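Local coordinates for ADP-ribosylation factor-binding protein GGA1 (Saccharomyces cerevisiae, PDB 5CN2) that may help regulate membrane traffic through the trans-Golgi network, this piece being the C-terminal gamma-adaptin ear (GAE) domain of the longer adaptor protein, at residues A[11-16]-A[23-28]; A[39-44]-A[82-87]. One frame throughout, in Å; residues are numbered along the deposited sequence.

Interaction 1 of 2, residues A[11-16]-A[23-28]; sequences QRHILN and IDYELT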
loop_
_atom_site.group_PDB
_atom_site.type_symbol
_atom_site.label_atom_id
_atom_site.label_comp_id
_atom_site.label_asym_id
_atom_site.label_seq_id
_atom_site.Cartn_x
_atom_site.Cartn_y
_atom_site.Cartn_z
ATOM N N GLN A 11 1.510 -3.380 14.564
ATOM C CA GLN A 11 1.773 -2.107 13.830
ATOM C C GLN A 11 1.823 -2.337 12.316
ATOM O O GLN A 11 0.960 -1.838 11.604
ATOM C CB GLN A 11 3.042 -1.389 14.347
ATOM C CG GLN A 11 2.793 -0.572 15.614
ATOM C CD GLN A 11 3.714 0.629 15.769
ATOM O OE1 GLN A 11 4.446 0.740 16.755
ATOM N NE2 GLN A 11 3.666 1.544 14.810
ATOM N N ARG A 12 2.815 -3.094 11.837
ATOM C CA ARG A 12 2.972 -3.366 10.404
ATOM C C ARG A 12 2.159 -4.551 9.957
ATOM O O ARG A 12 2.476 -5.679 10.315
ATOM C CB ARG A 12 4.418 -3.650 10.048
ATOM C CG ARG A 12 5.285 -2.429 10.076
ATOM C CD ARG A 12 5.047 -1.532 8.879
ATOM N NE ARG A 12 6.073 -0.514 8.945
ATOM C CZ ARG A 12 7.143 -0.443 8.170
ATOM N NH1 ARG A 12 7.337 -1.298 7.173
ATOM N NH2 ARG A 12 8.011 0.538 8.381
ATOM N N HIS A 13 1.122 -4.277 9.165
ATOM C CA HIS A 13 0.257 -5.275 8.611
ATOM C C HIS A 13 0.732 -5.507 7.175
ATOM O O HIS A 13 1.237 -4.598 6.534
ATOM C CB HIS A 13 -1.193 -4.773 8.637
ATOM C CG HIS A 13 -1.630 -4.240 9.975
ATOM N ND1 HIS A 13 -2.255 -5.025 10.927
ATOM C CD2 HIS A 13 -1.549 -2.997 10.513
ATOM C CE1 HIS A 13 -2.524 -4.292 11.992
ATOM N NE2 HIS A 13 -2.114 -3.057 11.765
ATOM N N ILE A 14 0.582 -6.728 6.681
ATOM C CA ILE A 14 1.114 -7.094 5.382
ATOM C C ILE A 14 -0.008 -7.024 4.386
ATOM O O ILE A 14 -1.007 -7.709 4.532
ATOM C CB ILE A 14 1.734 -8.508 5.390
ATOM C CG1 ILE A 14 2.942 -8.528 6.348
ATOM C CG2 ILE A 14 2.178 -8.912 3.988
ATOM C CD1 ILE A 14 3.670 -9.856 6.439
ATOM N N LEU A 15 0.158 -6.170 3.383
ATOM C CA LEU A 15 -0.787 -6.080 2.281
ATOM C C LEU A 15 -0.470 -7.181 1.276
ATOM O O LEU A 15 -1.353 -7.862 0.766
ATOM C CB LEU A 15 -0.671 -4.713 1.592
ATOM C CG LEU A 15 -1.791 -4.384 0.599
ATOM C CD1 LEU A 15 -3.026 -3.975 1.374
ATOM C CD2 LEU A 15 -1.404 -3.265 -0.360
ATOM N N ASN A 16 0.805 -7.345 0.983
ATOM C CA ASN A 16 1.203 -8.343 0.004
ATOM C C ASN A 16 2.682 -8.703 0.116
ATOM O O ASN A 16 3.535 -7.853 0.402
ATOM C CB ASN A 16 0.910 -7.850 -1.410
ATOM C CG ASN A 16 0.925 -8.975 -2.420
ATOM O OD1 ASN A 16 1.714 -8.977 -3.364
ATOM N ND2 ASN A 16 0.083 -9.955 -2.202
ATOM N N ILE A 23 4.833 -5.347 0.476
ATOM C CA ILE A 23 4.093 -4.127 0.739
ATOM C C ILE A 23 3.487 -4.360 2.080
ATOM O O ILE A 23 2.759 -5.301 2.250
ATOM C CB ILE A 23 2.945 -3.892 -0.278
ATOM C CG1 ILE A 23 3.466 -3.908 -1.711
ATOM C CG2 ILE A 23 2.244 -2.582 -0.003
ATOM C CD1 ILE A 23 2.382 -3.893 -2.771
ATOM N N ASP A 24 3.791 -3.502 3.038
ATOM C CA ASP A 24 3.124 -3.546 4.332
ATOM C C ASP A 24 2.807 -2.131 4.775
ATOM O O ASP A 24 3.136 -1.146 4.059
ATOM C CB ASP A 24 3.965 -4.309 5.378
ATOM C CG ASP A 24 5.385 -3.815 5.497
ATOM O OD1 ASP A 24 5.692 -2.661 5.141
ATOM O OD2 ASP A 24 6.217 -4.610 5.949
ATOM N N TYR A 25 2.146 -2.005 5.930
ATOM C CA TYR A 25 1.611 -0.688 6.310
ATOM C C TYR A 25 1.219 -0.543 7.753
ATOM O O TYR A 25 0.870 -1.519 8.407
ATOM C CB TYR A 25 0.394 -0.339 5.427
ATOM C CG TYR A 25 -0.757 -1.268 5.605
ATOM C CD1 TYR A 25 -0.799 -2.478 4.954
ATOM C CD2 TYR A 25 -1.823 -0.933 6.450
ATOM C CE1 TYR A 25 -1.869 -3.337 5.126
ATOM C CE2 TYR A 25 -2.886 -1.770 6.622
ATOM C CZ TYR A 25 -2.909 -2.971 5.971
ATOM O OH TYR A 25 -3.972 -3.819 6.167
ATOM N N GLU A 26 1.288 0.697 8.234
ATOM C CA GLU A 26 0.747 1.086 9.521
ATOM C C GLU A 26 -0.646 1.648 9.295
ATOM O O GLU A 26 -0.914 2.326 8.296
ATOM C CB GLU A 26 1.652 2.128 10.180
ATOM C CG GLU A 26 3.009 1.547 10.557
ATOM C CD GLU A 26 4.041 2.570 10.979
ATOM O OE1 GLU A 26 3.938 3.762 10.630
ATOM O OE2 GLU A 26 4.999 2.146 11.650
ATOM N N LEU A 27 -1.550 1.352 10.213
ATOM C CA LEU A 27 -2.922 1.813 10.095
ATOM C C LEU A 27 -3.351 2.406 11.416
ATOM O O LEU A 27 -3.462 1.682 12.396
ATOM C CB LEU A 27 -3.836 0.657 9.723
ATOM C CG LEU A 27 -5.321 1.002 9.649
ATOM C CD1 LEU A 27 -5.618 1.888 8.465
ATOM C CD2 LEU A 27 -6.126 -0.281 9.556
ATOM N N THR A 28 -3.580 3.717 11.433
ATOM C CA THR A 28 -3.976 4.414 12.643
ATOM C C THR A 28 -5.304 5.131 12.461
ATOM O O THR A 28 -5.682 5.520 11.359
ATOM C CB THR A 28 -2.942 5.464 13.026
ATOM O OG1 THR A 28 -2.542 6.161 11.847
ATOM C CG2 THR A 28 -1.743 4.812 13.640
#
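A classic beta bulge marks this edge of an antiparallel hairpin, where L15 and N16 both face I23. The carbonyl O of I23 takes two N-H groups, from L15 N at 3.0 Å and from N16 N at 3.1 Å. The bond from N16 is nearly straight (170°), that from L15 bent (138°). I23 N answers to N16 O, and H13 and Y25 exchange a pair of backbone bonds. The bulge sends L15 inward: its CD2 touches I23 CG2 at 3.7 Å, and its CB and CD1 reach Y25 CE1. The hairpin joins strands 13-17 and 21-29, and strand 13-17 is outermost in the larger sheet of the ear domain. Across the sandwich L15 meets W103 and T120 of the other sheet. Y25 holds CG between its backbone N and carbonyl carbon (chi1 64°), which turns one ring face to H13. There H13 CB makes a CH-pi contact, 3.9 Å from the ring centroid. On the face of I14 and D24, R12 forms a charged network. R12 NH1 makes a salt bridge with D24 OD1 at 2.9 Å, approaching from above the carboxylate plane. R12 NE lies 3.9 Å from E26 OE2, a long salt bridge. The network goes on through R12 NH2 to D80 and D24 OD2 to R22.

Interaction 2 of 2, residues A[39-44]-A[82-87]; sequences IFYSNI and IKQIAS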
loop_
_atom_site.group_PDB
_atom_site.type_symbol
_atom_site.label_atom_id
_atom_site.label_comp_id
_atom_site.label_asym_id
_atom_site.label_seq_id
_atom_site.Cartn_x
_atom_site.Cartn_y
_atom_site.Cartn_z
ATOM N N ILE A 39 2.086 3.436 3.970
ATOM C CA ILE A 39 2.437 2.247 3.205
ATOM C C ILE A 39 3.941 2.240 2.936
ATOM O O ILE A 39 4.540 3.280 2.655
ATOM C CB ILE A 39 1.686 2.196 1.872
ATOM C CG1 ILE A 39 0.203 2.523 2.100
ATOM C CG2 ILE A 39 1.862 0.829 1.185
ATOM C CD1 ILE A 39 -0.662 2.443 0.852
ATOM N N PHE A 40 4.544 1.063 3.038
ATOM C CA PHE A 40 5.976 0.908 2.827
ATOM C C PHE A 40 6.210 -0.211 1.833
ATOM O O PHE A 40 5.564 -1.265 1.902
ATOM C CB PHE A 40 6.684 0.557 4.141
ATOM C CG PHE A 40 6.636 1.636 5.170
ATOM C CD1 PHE A 40 7.630 2.592 5.223
ATOM C CD2 PHE A 40 5.617 1.668 6.113
ATOM C CE1 PHE A 40 7.595 3.589 6.185
ATOM C CE2 PHE A 40 5.582 2.648 7.072
ATOM C CZ PHE A 40 6.562 3.622 7.098
ATOM N N TYR A 41 7.169 0.002 0.950
ATOM C CA TYR A 41 7.500 -0.965 -0.072
ATOM C C TYR A 41 8.924 -1.452 0.144
ATOM O O TYR A 41 9.838 -0.634 0.313
ATOM C CB TYR A 41 7.318 -0.322 -1.449
ATOM C CG TYR A 41 5.954 0.375 -1.630
ATOM C CD1 TYR A 41 4.829 -0.329 -2.048
ATOM C CD2 TYR A 41 5.809 1.716 -1.384
ATOM C CE1 TYR A 41 3.599 0.302 -2.223
ATOM C CE2 TYR A 41 4.584 2.356 -1.545
ATOM C CZ TYR A 41 3.486 1.638 -1.964
ATOM O OH TYR A 41 2.289 2.279 -2.121
ATOM N N SER A 42 9.097 -2.780 0.179
ATOM C CA SER A 42 10.394 -3.385 0.438
ATOM C C SER A 42 10.830 -4.362 -0.670
ATOM O O SER A 42 10.107 -5.288 -0.992
ATOM C CB SER A 42 10.363 -4.124 1.771
ATOM O OG SER A 42 10.167 -3.223 2.852
ATOM N N ASN A 43 12.031 -4.167 -1.207
ATOM C CA ASN A 43 12.609 -5.073 -2.203
ATOM C C ASN A 43 13.322 -6.149 -1.414
ATOM O O ASN A 43 14.285 -5.851 -0.703
ATOM C CB ASN A 43 13.572 -4.289 -3.105
ATOM C CG ASN A 43 14.181 -5.110 -4.238
ATOM O OD1 ASN A 43 14.108 -6.340 -4.287
ATOM N ND2 ASN A 43 14.803 -4.399 -5.176
ATOM N N ILE A 44 12.812 -7.377 -1.494
ATOM C CA ILE A 44 13.443 -8.542 -0.872
ATOM C C ILE A 44 14.163 -9.451 -1.907
ATOM O O ILE A 44 14.533 -10.578 -1.586
ATOM C CB ILE A 44 12.412 -9.386 -0.076
ATOM C CG1 ILE A 44 11.259 -9.837 -0.981
ATOM C CG2 ILE A 44 11.885 -8.594 1.110
ATOM C CD1 ILE A 44 10.468 -11.003 -0.441
ATOM N N ILE A 82 10.605 2.900 -0.199
ATOM C CA ILE A 82 9.557 3.815 -0.648
ATOM C C ILE A 82 8.461 3.838 0.420
ATOM O O ILE A 82 8.057 2.798 0.940
ATOM C CB ILE A 82 8.968 3.386 -2.002
ATOM C CG1 ILE A 82 10.043 3.396 -3.101
ATOM C CG2 ILE A 82 7.860 4.341 -2.435
ATOM C CD1 ILE A 82 9.574 2.765 -4.394
ATOM N N LYS A 83 8.036 5.041 0.766
ATOM C CA LYS A 83 6.933 5.280 1.683
ATOM C C LYS A 83 5.834 6.042 0.912
ATOM O O LYS A 83 6.127 6.873 0.032
ATOM C CB LYS A 83 7.434 6.128 2.855
ATOM C CG LYS A 83 6.393 6.443 3.926
ATOM C CD LYS A 83 6.640 7.784 4.626
ATOM C CE LYS A 83 7.374 7.607 5.939
ATOM N NZ LYS A 83 7.898 8.892 6.481
ATOM N N GLN A 84 4.579 5.778 1.254
ATOM C CA GLN A 84 3.453 6.485 0.641
ATOM C C GLN A 84 2.272 6.617 1.576
ATOM O O GLN A 84 1.705 5.601 1.998
ATOM C CB GLN A 84 2.990 5.765 -0.621
ATOM C CG GLN A 84 1.836 6.499 -1.302
ATOM C CD GLN A 84 1.529 6.020 -2.702
ATOM O OE1 GLN A 84 1.118 6.825 -3.544
ATOM N NE2 GLN A 84 1.721 4.729 -2.968
ATOM N N ILE A 85 1.885 7.861 1.844
ATOM C CA ILE A 85 0.803 8.190 2.772
ATOM C C ILE A 85 -0.564 8.223 2.091
ATOM O O ILE A 85 -0.722 8.766 0.996
ATOM C CB ILE A 85 0.985 9.571 3.418
ATOM C CG1 ILE A 85 2.393 9.746 3.984
ATOM C CG2 ILE A 85 -0.052 9.784 4.519
ATOM C CD1 ILE A 85 2.738 8.727 5.040
ATOM N N ALA A 86 -1.548 7.632 2.758
ATOM C CA ALA A 86 -2.933 7.727 2.329
ATOM C C ALA A 86 -3.836 7.976 3.528
ATOM O O ALA A 86 -3.451 7.749 4.681
ATOM C CB ALA A 86 -3.357 6.453 1.616
ATOM N N SER A 87 -5.044 8.431 3.250
ATOM C CA SER A 87 -6.062 8.444 4.283
ATOM C C SER A 87 -7.390 7.939 3.760
ATOM O O SER A 87 -7.641 7.878 2.556
ATOM C CB SER A 87 -6.182 9.823 4.909
ATOM O OG SER A 87 -6.639 10.743 3.966
#
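Y41 and I82 pair in an antiparallel beta arrangement at the heart of the larger sheet of the ear domain's beta sandwich. Y41 N donates to I82 O at 2.9 Å. Two residues along, I39 and Q84 form the other hydrogen-bonded pair. Q84 N gives to I39 O at 2.9 Å, and I39 N gives to Q84 O at 3.0 Å from well above the carbonyl plane. Between them F40 and K83 are a non-hydrogen-bonded pair, and K83 CA lies 3.3 Å from I39 O in a CA-H...O contact. The side chains fall on two faces. I39, Y41, I82 and Q84 share the buried one. The Y41 ring crosses I82 obliquely, with CD2 3.5 Å from I82 CG2. Q84 CB sits at the ring edge, in its plane. Q84 has CG anti to the backbone N (chi1 -179°) and then runs extended, which carries its amide to the hydroxyl end of the tyrosine. On the opposite face F40 and K83 run side by side, pointing the same way. There K83 CG and CE touch F40 CE1 obliquely, and the ammonium end leads away.

Further out, the Y41 ring meets the ring of F52, on a strand of the second sheet, and Q84 rests on L66 of the edge strand 63-66. The F40 ring takes a cation-pi contact from R12, and K83 N is held by S70 OG. At the lysine, the closest side-chain touch is K83 CG to F40 CE1, 3.8 Å.

How the interactions relate
Both contacts belong to one antiparallel sheet. Interaction 1 joins its outermost strand 13-17 to 21-29; interaction 2 joins 34-43 to 78-89, further in. Strands 21-29 and 34-43 are neighbours, so the two contacts touch. D24 O lies 2.8 Å from F40 N, a probable hydrogen bond, and I23 CG2 packs on I39 CG2. Interaction 1 is partly buried and irregular, and its outer face carries charged groups. Interaction 2 is more buried, regular in register and smaller in area. Its polar pairing is mainly backbone, with I39, Y41, I82 and the polar Q84 on the buried face. R12 bridges the two, binding acids in interaction 1 and making a cation-pi contact with F40 of interaction 2.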